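Local coordinates for fiber protein 2 (Fowl adenovirus 1, PDB 2VTW), which probably attaches the virion to host cells through a receptor-binding, trimeric head domain at the tip of the short fibre that protrudes from the capsid vertices, at residues 110-115 with 153-158; 122-127 with 166-171. All coordinates share one frame; numbering follows the deposited sequence.

Interaction 1 (110-115 with 153-158)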
ATOM      1  N   ILE A 110       7.965 -14.296 -10.185  1.00 16.57           N
ATOM      2  CA  ILE A 110       7.474 -15.432  -9.426  1.00 17.16           C
ATOM      3  C   ILE A 110       6.724 -16.407 -10.347  1.00 17.75           C
ATOM      4  O   ILE A 110       6.445 -17.527  -9.946  1.00 17.63           O
ATOM      5  CB  ILE A 110       6.629 -15.003  -8.181  1.00 16.96           C
ATOM      6  CG1 ILE A 110       5.210 -14.616  -8.567  1.00 17.42           C
ATOM      7  CG2 ILE A 110       7.343 -13.859  -7.400  1.00 15.55           C
ATOM      8  CD1 ILE A 110       4.282 -14.385  -7.376  1.00 16.80           C
ATOM      9  N   SER A 111       6.457 -15.992 -11.594  1.00 19.02           N
ATOM     10  CA  SER A 111       5.968 -16.901 -12.675  1.00 18.57           C
ATOM     11  C   SER A 111       4.631 -17.522 -12.346  1.00 18.56           C
ATOM     12  O   SER A 111       4.517 -18.742 -12.241  1.00 18.85           O
ATOM     13  CB  SER A 111       6.984 -18.000 -13.020  1.00 18.94           C
ATOM     14  OG  SER A 111       8.176 -17.432 -13.538  1.00 20.26           O
ATOM     15  N   PRO A 112       3.608 -16.679 -12.190  1.00 19.10           N
ATOM     16  CA  PRO A 112       2.256 -17.178 -11.912  1.00 20.33           C
ATOM     17  C   PRO A 112       1.678 -17.934 -13.124  1.00 21.30           C
ATOM     18  O   PRO A 112       2.228 -17.832 -14.206  1.00 21.45           O
ATOM     19  CB  PRO A 112       1.460 -15.915 -11.675  1.00 19.48           C
ATOM     20  CG  PRO A 112       2.240 -14.837 -12.385  1.00 20.29           C
ATOM     21  CD  PRO A 112       3.665 -15.218 -12.286  1.00 18.35           C
ATOM     22  N   PRO A 113       0.597 -18.706 -12.931  1.00 22.43           N
ATOM     23  CA  PRO A 113      -0.050 -19.367 -14.092  1.00 22.75           C
ATOM     24  C   PRO A 113      -0.463 -18.427 -15.243  1.00 22.72           C
ATOM     25  O   PRO A 113      -0.940 -17.314 -15.011  1.00 22.38           O
ATOM     26  CB  PRO A 113      -1.265 -20.050 -13.465  1.00 22.55           C
ATOM     27  CG  PRO A 113      -0.821 -20.340 -12.065  1.00 23.54           C
ATOM     28  CD  PRO A 113      -0.058 -19.088 -11.667  1.00 22.08           C
ATOM     29  N   VAL A 114      -0.208 -18.859 -16.478  1.00 23.04           N
ATOM     30  CA  VAL A 114      -0.590 -18.081 -17.655  1.00 23.93           C
ATOM     31  C   VAL A 114      -2.111 -18.028 -17.746  1.00 24.05           C
ATOM     32  O   VAL A 114      -2.793 -19.019 -17.453  1.00 24.82           O
ATOM     33  CB  VAL A 114       0.025 -18.680 -18.986  1.00 24.31           C
ATOM     34  CG1 VAL A 114      -0.110 -20.155 -18.984  1.00 26.21           C
ATOM     35  CG2 VAL A 114      -0.669 -18.107 -20.235  1.00 22.77           C
ATOM     36  N   PHE A 115      -2.635 -16.881 -18.152  1.00 24.75           N
ATOM     37  CA  PHE A 115      -4.040 -16.772 -18.527  1.00 26.14           C
ATOM     38  C   PHE A 115      -4.140 -17.062 -20.037  1.00 26.96           C
ATOM     39  O   PHE A 115      -3.761 -16.237 -20.866  1.00 26.31           O
ATOM     40  CB  PHE A 115      -4.587 -15.386 -18.178  1.00 25.48           C
ATOM     41  CG  PHE A 115      -6.010 -15.141 -18.617  1.00 24.58           C
ATOM     42  CD1 PHE A 115      -6.960 -16.122 -18.530  1.00 24.04           C
ATOM     43  CD2 PHE A 115      -6.386 -13.901 -19.098  1.00 25.24           C
ATOM     44  CE1 PHE A 115      -8.266 -15.878 -18.938  1.00 25.28           C
ATOM     45  CE2 PHE A 115      -7.703 -13.659 -19.507  1.00 25.55           C
ATOM     46  CZ  PHE A 115      -8.631 -14.650 -19.416  1.00 24.40           C
ATOM     47  N   VAL A 153       0.396  -9.283 -11.344  1.00 17.60           N
ATOM     48  CA  VAL A 153       0.891  -9.140 -12.721  1.00 17.30           C
ATOM     49  C   VAL A 153       1.022 -10.557 -13.315  1.00 17.85           C
ATOM     50  O   VAL A 153       1.625 -11.449 -12.715  1.00 17.80           O
ATOM     51  CB  VAL A 153       2.207  -8.408 -12.768  1.00 16.49           C
ATOM     52  CG1 VAL A 153       2.832  -8.494 -14.168  1.00 14.03           C
ATOM     53  CG2 VAL A 153       1.999  -6.969 -12.352  1.00 13.36           C
ATOM     54  N   THR A 154       0.435 -10.756 -14.485  1.00 18.62           N
ATOM     55  CA  THR A 154       0.213 -12.093 -15.034  1.00 19.21           C
ATOM     56  C   THR A 154       0.512 -12.102 -16.535  1.00 19.36           C
ATOM     57  O   THR A 154       0.132 -11.169 -17.238  1.00 20.37           O
ATOM     58  CB  THR A 154      -1.284 -12.500 -14.876  1.00 19.78           C
ATOM     59  OG1 THR A 154      -1.715 -12.312 -13.510  1.00 20.23           O
ATOM     60  CG2 THR A 154      -1.483 -13.913 -15.292  1.00 18.09           C
ATOM     61  N   PRO A 155       1.199 -13.135 -17.026  1.00 19.44           N
ATOM     62  CA  PRO A 155       1.354 -13.293 -18.495  1.00 20.06           C
ATOM     63  C   PRO A 155       0.070 -13.809 -19.149  1.00 19.72           C
ATOM     64  O   PRO A 155      -0.439 -14.828 -18.732  1.00 19.35           O
ATOM     65  CB  PRO A 155       2.468 -14.335 -18.639  1.00 19.57           C
ATOM     66  CG  PRO A 155       2.591 -14.990 -17.332  1.00 20.09           C
ATOM     67  CD  PRO A 155       1.874 -14.191 -16.276  1.00 18.81           C
ATOM     68  N   VAL A 156      -0.434 -13.102 -20.156  1.00 20.51           N
ATOM     69  CA  VAL A 156      -1.688 -13.502 -20.817  1.00 20.93           C
ATOM     70  C   VAL A 156      -1.402 -14.021 -22.246  1.00 21.15           C
ATOM     71  O   VAL A 156      -0.854 -13.293 -23.062  1.00 19.86           O
ATOM     72  CB  VAL A 156      -2.692 -12.339 -20.862  1.00 20.91           C
ATOM     73  CG1 VAL A 156      -4.034 -12.803 -21.416  1.00 20.05           C
ATOM     74  CG2 VAL A 156      -2.873 -11.727 -19.463  1.00 21.98           C
ATOM     75  N   LEU A 157      -1.743 -15.282 -22.518  1.00 21.61           N
ATOM     76  CA  LEU A 157      -1.486 -15.858 -23.839  1.00 22.88           C
ATOM     77  C   LEU A 157      -2.649 -15.492 -24.769  1.00 23.28           C
ATOM     78  O   LEU A 157      -3.758 -16.018 -24.640  1.00 23.52           O
ATOM     79  CB  LEU A 157      -1.251 -17.369 -23.772  1.00 22.57           C
ATOM     80  CG  LEU A 157      -0.719 -18.052 -25.052  1.00 22.61           C
ATOM     81  CD1 LEU A 157       0.673 -17.584 -25.458  1.00 20.87           C
ATOM     82  CD2 LEU A 157      -0.757 -19.555 -24.866  1.00 23.11           C
ATOM     83  N   ALA A 158      -2.377 -14.532 -25.651  1.00 24.12           N
ATOM     84  CA  ALA A 158      -3.322 -14.060 -26.647  1.00 25.04           C
ATOM     85  C   ALA A 158      -3.537 -15.125 -27.741  1.00 26.27           C
ATOM     86  O   ALA A 158      -2.822 -16.149 -27.791  1.00 26.89           O
ATOM     87  CB  ALA A 158      -2.800 -12.771 -27.263  1.00 24.53           C
TER
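F115 and V156 are the bridged pair of a short parallel pairing, in which strand 115-116 lies beside the end of strand 147-157. Two backbone hydrogen bonds, both involving F115, make the bridge: F115 N donates to P155 O (3.1 Å, nearly straight at 160°), and F115 O accepts from L157 N (2.8 Å), the donor lying 31° off the carbonyl plane. F115 thus straddles V156, bonding to the residues before and after it, the usual pattern of a parallel pair. The CA-H groups of V114 and V156 add weaker contacts to the same two carbonyl oxygens.

The side chains of the bridged pair run side by side, pointing the same way. With CG anti to the backbone N (chi1 176°), the F115 ring extends alongside the valine and brings CD2 within 3.5 Å of V156 CG1, an oblique approach. W75 and Y124 pack on the same ring. V114 CG2, set beside its own carbonyl carbon, comes to 3.7 Å from L157 CB, the two side chains crossing at a slant. Upstream, where no backbone bonds form, P112 turns its ring inward: CG lies 3.5 Å from V153 O and meets P155 CD. T154 directs its methyl CG2 to P113 O (3.5 Å), while its OG1 is turned to Q152.

The contact is therefore a worked case of a short strand added beside the end of a longer one: P113 and P155 have no N-H to give, which is consistent with backbone pairing being confined to the F115 end, and apolar contacts of P112 with P155, V114 with L157 and F115 with V156 complete the join.

Interaction 2 (122-127 with 166-171); sequences PYYASR and LIAFTF
Segment 122-127, a loop extended over Y123 to S126, meets strand 166-171 without pairing to it; the backbones come nearest at S126 and T170, with CA atoms 5.3 Å apart. Since the strand already shares backbone bonds with its neighbours in the sheet, the loop lies over the side chains that A168 and T170 raise toward it, while F169, between them, points away.

The main polar link joins main chain to side chain: S126 N donates to T170 OG1 (2.9 Å, 146° at the hydrogen). The threonine rotamer explains this, for OG1, beside its own backbone N (chi1 -59°), meets S126 N, and CG2, anti to that backbone N, meets Y123 OH at 3.7 Å, the tyrosine crossing at about a right angle. T73 OG1 also bonds T170 OG1, and takes part in a bond with Y124 O as well. S126 CB packs against A168 CB (3.9 Å), and its OG lies 3.1 Å from A168 O, with R150 O a second, weak partner. A168 CB meets the edge of the Y124 ring, near its plane, at CD2 (4.2 Å); Y124 OH is bonded to Q152.

The example illustrates how a loop can be fixed on a sheet by a side-chain hydroxyl acting as its acceptor. The buried amide of S126 is satisfied by T170, and the close fit beside it is consistent with the small side chains of S126 and A168, whose CB atoms touch.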
ATOM      1  N   PRO A 122     -13.283 -17.587 -19.626  1.00 35.26           N
ATOM      2  CA  PRO A 122     -13.021 -16.155 -19.516  1.00 33.81           C
ATOM      3  C   PRO A 122     -12.655 -15.652 -18.102  1.00 31.92           C
ATOM      4  O   PRO A 122     -12.226 -14.513 -17.979  1.00 30.77           O
ATOM      5  CB  PRO A 122     -14.339 -15.527 -19.978  1.00 33.96           C
ATOM      6  CG  PRO A 122     -15.357 -16.505 -19.578  1.00 34.64           C
ATOM      7  CD  PRO A 122     -14.728 -17.873 -19.635  1.00 35.41           C
ATOM      8  N   TYR A 123     -12.840 -16.479 -17.069  1.00 30.00           N
ATOM      9  CA  TYR A 123     -12.438 -16.110 -15.705  1.00 29.51           C
ATOM     10  C   TYR A 123     -11.033 -16.612 -15.317  1.00 28.25           C
ATOM     11  O   TYR A 123     -10.731 -17.819 -15.362  1.00 27.77           O
ATOM     12  CB  TYR A 123     -13.447 -16.611 -14.668  1.00 29.40           C
ATOM     13  CG  TYR A 123     -13.031 -16.388 -13.230  1.00 29.02           C
ATOM     14  CD1 TYR A 123     -13.096 -15.123 -12.654  1.00 29.61           C
ATOM     15  CD2 TYR A 123     -12.594 -17.449 -12.442  1.00 29.05           C
ATOM     16  CE1 TYR A 123     -12.739 -14.914 -11.305  1.00 29.52           C
ATOM     17  CE2 TYR A 123     -12.221 -17.255 -11.095  1.00 30.03           C
ATOM     18  CZ  TYR A 123     -12.295 -15.981 -10.546  1.00 28.77           C
ATOM     19  OH  TYR A 123     -11.932 -15.805  -9.238  1.00 28.56           O
ATOM     20  N   TYR A 124     -10.194 -15.659 -14.916  1.00 26.70           N
ATOM     21  CA  TYR A 124      -8.915 -15.968 -14.302  1.00 25.85           C
ATOM     22  C   TYR A 124      -8.909 -15.457 -12.839  1.00 24.64           C
ATOM     23  O   TYR A 124      -9.202 -14.286 -12.597  1.00 25.01           O
ATOM     24  CB  TYR A 124      -7.802 -15.299 -15.102  1.00 25.27           C
ATOM     25  CG  TYR A 124      -6.416 -15.584 -14.557  1.00 25.93           C
ATOM     26  CD1 TYR A 124      -5.760 -16.770 -14.869  1.00 25.93           C
ATOM     27  CD2 TYR A 124      -5.761 -14.671 -13.738  1.00 24.84           C
ATOM     28  CE1 TYR A 124      -4.506 -17.043 -14.379  1.00 24.84           C
ATOM     29  CE2 TYR A 124      -4.490 -14.946 -13.243  1.00 23.49           C
ATOM     30  CZ  TYR A 124      -3.882 -16.132 -13.567  1.00 23.65           C
ATOM     31  OH  TYR A 124      -2.634 -16.430 -13.105  1.00 22.55           O
ATOM     32  N   ALA A 125      -8.572 -16.345 -11.897  1.00 24.09           N
ATOM     33  CA  ALA A 125      -8.422 -16.012 -10.463  1.00 23.54           C
ATOM     34  C   ALA A 125      -7.012 -15.497 -10.168  1.00 23.03           C
ATOM     35  O   ALA A 125      -6.060 -16.277 -10.148  1.00 22.46           O
ATOM     36  CB  ALA A 125      -8.696 -17.243  -9.599  1.00 22.83           C
ATOM     37  N   SER A 126      -6.895 -14.186  -9.968  1.00 23.19           N
ATOM     38  CA  SER A 126      -5.690 -13.560  -9.399  1.00 22.97           C
ATOM     39  C   SER A 126      -5.407 -14.180  -8.032  1.00 22.61           C
ATOM     40  O   SER A 126      -6.264 -14.151  -7.154  1.00 22.22           O
ATOM     41  CB  SER A 126      -5.922 -12.067  -9.284  1.00 22.84           C
ATOM     42  OG  SER A 126      -4.750 -11.359  -8.963  1.00 24.72           O
ATOM     43  N   ARG A 127      -4.224 -14.763  -7.849  1.00 22.61           N
ATOM     44  CA  ARG A 127      -3.912 -15.476  -6.591  1.00 23.04           C
ATOM     45  C   ARG A 127      -2.575 -15.152  -5.879  1.00 22.55           C
ATOM     46  O   ARG A 127      -2.440 -15.425  -4.683  1.00 20.99           O
ATOM     47  CB  ARG A 127      -3.984 -16.970  -6.852  1.00 22.92           C
ATOM     48  CG  ARG A 127      -5.423 -17.472  -6.985  1.00 25.77           C
ATOM     49  CD  ARG A 127      -5.529 -18.981  -7.085  1.00 27.51           C
ATOM     50  NE  ARG A 127      -4.765 -19.628  -6.021  1.00 30.39           N
ATOM     51  CZ  ARG A 127      -5.174 -19.811  -4.768  1.00 32.98           C
ATOM     52  NH1 ARG A 127      -6.388 -19.425  -4.357  1.00 34.47           N
ATOM     53  NH2 ARG A 127      -4.344 -20.402  -3.917  1.00 33.46           N
ATOM     54  N   LEU A 166      -0.096  -8.281 -18.129  1.00 18.36           N
ATOM     55  CA  LEU A 166      -1.180  -7.431 -17.637  1.00 17.86           C
ATOM     56  C   LEU A 166      -1.305  -7.583 -16.108  1.00 17.97           C
ATOM     57  O   LEU A 166      -0.730  -8.510 -15.542  1.00 17.34           O
ATOM     58  CB  LEU A 166      -2.508  -7.840 -18.283  1.00 17.64           C
ATOM     59  CG  LEU A 166      -2.818  -7.325 -19.719  1.00 17.88           C
ATOM     60  CD1 LEU A 166      -1.828  -7.884 -20.753  1.00 18.74           C
ATOM     61  CD2 LEU A 166      -4.272  -7.670 -20.065  1.00 17.08           C
ATOM     62  N   ILE A 167      -2.086  -6.696 -15.477  1.00 17.41           N
ATOM     63  CA  ILE A 167      -2.432  -6.811 -14.051  1.00 17.05           C
ATOM     64  C   ILE A 167      -3.858  -7.361 -13.850  1.00 16.85           C
ATOM     65  O   ILE A 167      -4.809  -6.737 -14.265  1.00 17.07           O
ATOM     66  CB  ILE A 167      -2.308  -5.432 -13.287  1.00 17.93           C
ATOM     67  CG1 ILE A 167      -1.047  -4.670 -13.709  1.00 15.83           C
ATOM     68  CG2 ILE A 167      -2.371  -5.688 -11.733  1.00 16.43           C
ATOM     69  CD1 ILE A 167      -1.022  -3.194 -13.365  1.00 16.46           C
ATOM     70  N   ALA A 168      -3.984  -8.515 -13.205  1.00 16.67           N
ATOM     71  CA  ALA A 168      -5.272  -9.067 -12.807  1.00 17.79           C
ATOM     72  C   ALA A 168      -5.625  -8.582 -11.388  1.00 18.35           C
ATOM     73  O   ALA A 168      -4.799  -8.689 -10.468  1.00 19.17           O
ATOM     74  CB  ALA A 168      -5.253 -10.587 -12.851  1.00 17.50           C
ATOM     75  N   PHE A 169      -6.825  -8.017 -11.248  1.00 18.64           N
ATOM     76  CA  PHE A 169      -7.406  -7.621  -9.958  1.00 18.84           C
ATOM     77  C   PHE A 169      -8.586  -8.527  -9.714  1.00 18.91           C
ATOM     78  O   PHE A 169      -9.555  -8.458 -10.458  1.00 19.48           O
ATOM     79  CB  PHE A 169      -7.934  -6.197  -9.997  1.00 19.15           C
ATOM     80  CG  PHE A 169      -6.880  -5.132 -10.060  1.00 19.98           C
ATOM     81  CD1 PHE A 169      -6.612  -4.342  -8.967  1.00 20.37           C
ATOM     82  CD2 PHE A 169      -6.206  -4.874 -11.240  1.00 19.22           C
ATOM     83  CE1 PHE A 169      -5.670  -3.342  -9.022  1.00 20.72           C
ATOM     84  CE2 PHE A 169      -5.236  -3.860 -11.305  1.00 21.09           C
ATOM     85  CZ  PHE A 169      -4.961  -3.103 -10.208  1.00 20.74           C
ATOM     86  N   THR A 170      -8.521  -9.393  -8.709  1.00 19.15           N
ATOM     87  CA  THR A 170      -9.675 -10.225  -8.367  1.00 19.26           C
ATOM     88  C   THR A 170     -10.300  -9.725  -7.069  1.00 20.10           C
ATOM     89  O   THR A 170      -9.652  -9.707  -6.007  1.00 20.34           O
ATOM     90  CB  THR A 170      -9.375 -11.729  -8.338  1.00 19.83           C
ATOM     91  OG1 THR A 170      -8.886 -12.167  -9.621  1.00 20.25           O
ATOM     92  CG2 THR A 170     -10.632 -12.528  -8.008  1.00 18.95           C
ATOM     93  N   PHE A 171     -11.558  -9.306  -7.190  1.00 19.45           N
ATOM     94  CA  PHE A 171     -12.350  -8.759  -6.092  1.00 19.68           C
ATOM     95  C   PHE A 171     -13.053  -9.896  -5.402  1.00 20.41           C
ATOM     96  O   PHE A 171     -13.827 -10.609  -6.025  1.00 21.29           O
ATOM     97  CB  PHE A 171     -13.346  -7.741  -6.632  1.00 18.16           C
ATOM     98  CG  PHE A 171     -12.686  -6.535  -7.243  1.00 17.07           C
ATOM     99  CD1 PHE A 171     -12.651  -5.335  -6.566  1.00 15.03           C
ATOM    100  CD2 PHE A 171     -12.090  -6.601  -8.499  1.00 17.83           C
ATOM    101  CE1 PHE A 171     -12.026  -4.216  -7.108  1.00 18.13           C
ATOM    102  CE2 PHE A 171     -11.458  -5.483  -9.059  1.00 15.10           C
ATOM    103  CZ  PHE A 171     -11.431  -4.295  -8.380  1.00 18.22           C
TER

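Overall arrangement
The two contacts lie about 10 Å apart, centre to centre, in the head domain and fasten successive parts of one connection to the same β-sheet. Along the chain they interleave: 110-115, 122-127, 153-158, then 166-171. The latter two belong to strands 147-157 and 163-173, antiparallel neighbours joined here by T154 N and L166 O. Interaction 1 adds a short parallel strand beside 147-157, whereas interaction 2 lies over side chains of 163-173. Y124 bridges them, packing CB against F115 CD1 and setting OH near P113 O in a probable weak hydrogen bond. Nearby, I110 packs on I137 of a second subunit and R127 O bonds R135 of that subunit, placing both loop segments close to the trimer interface.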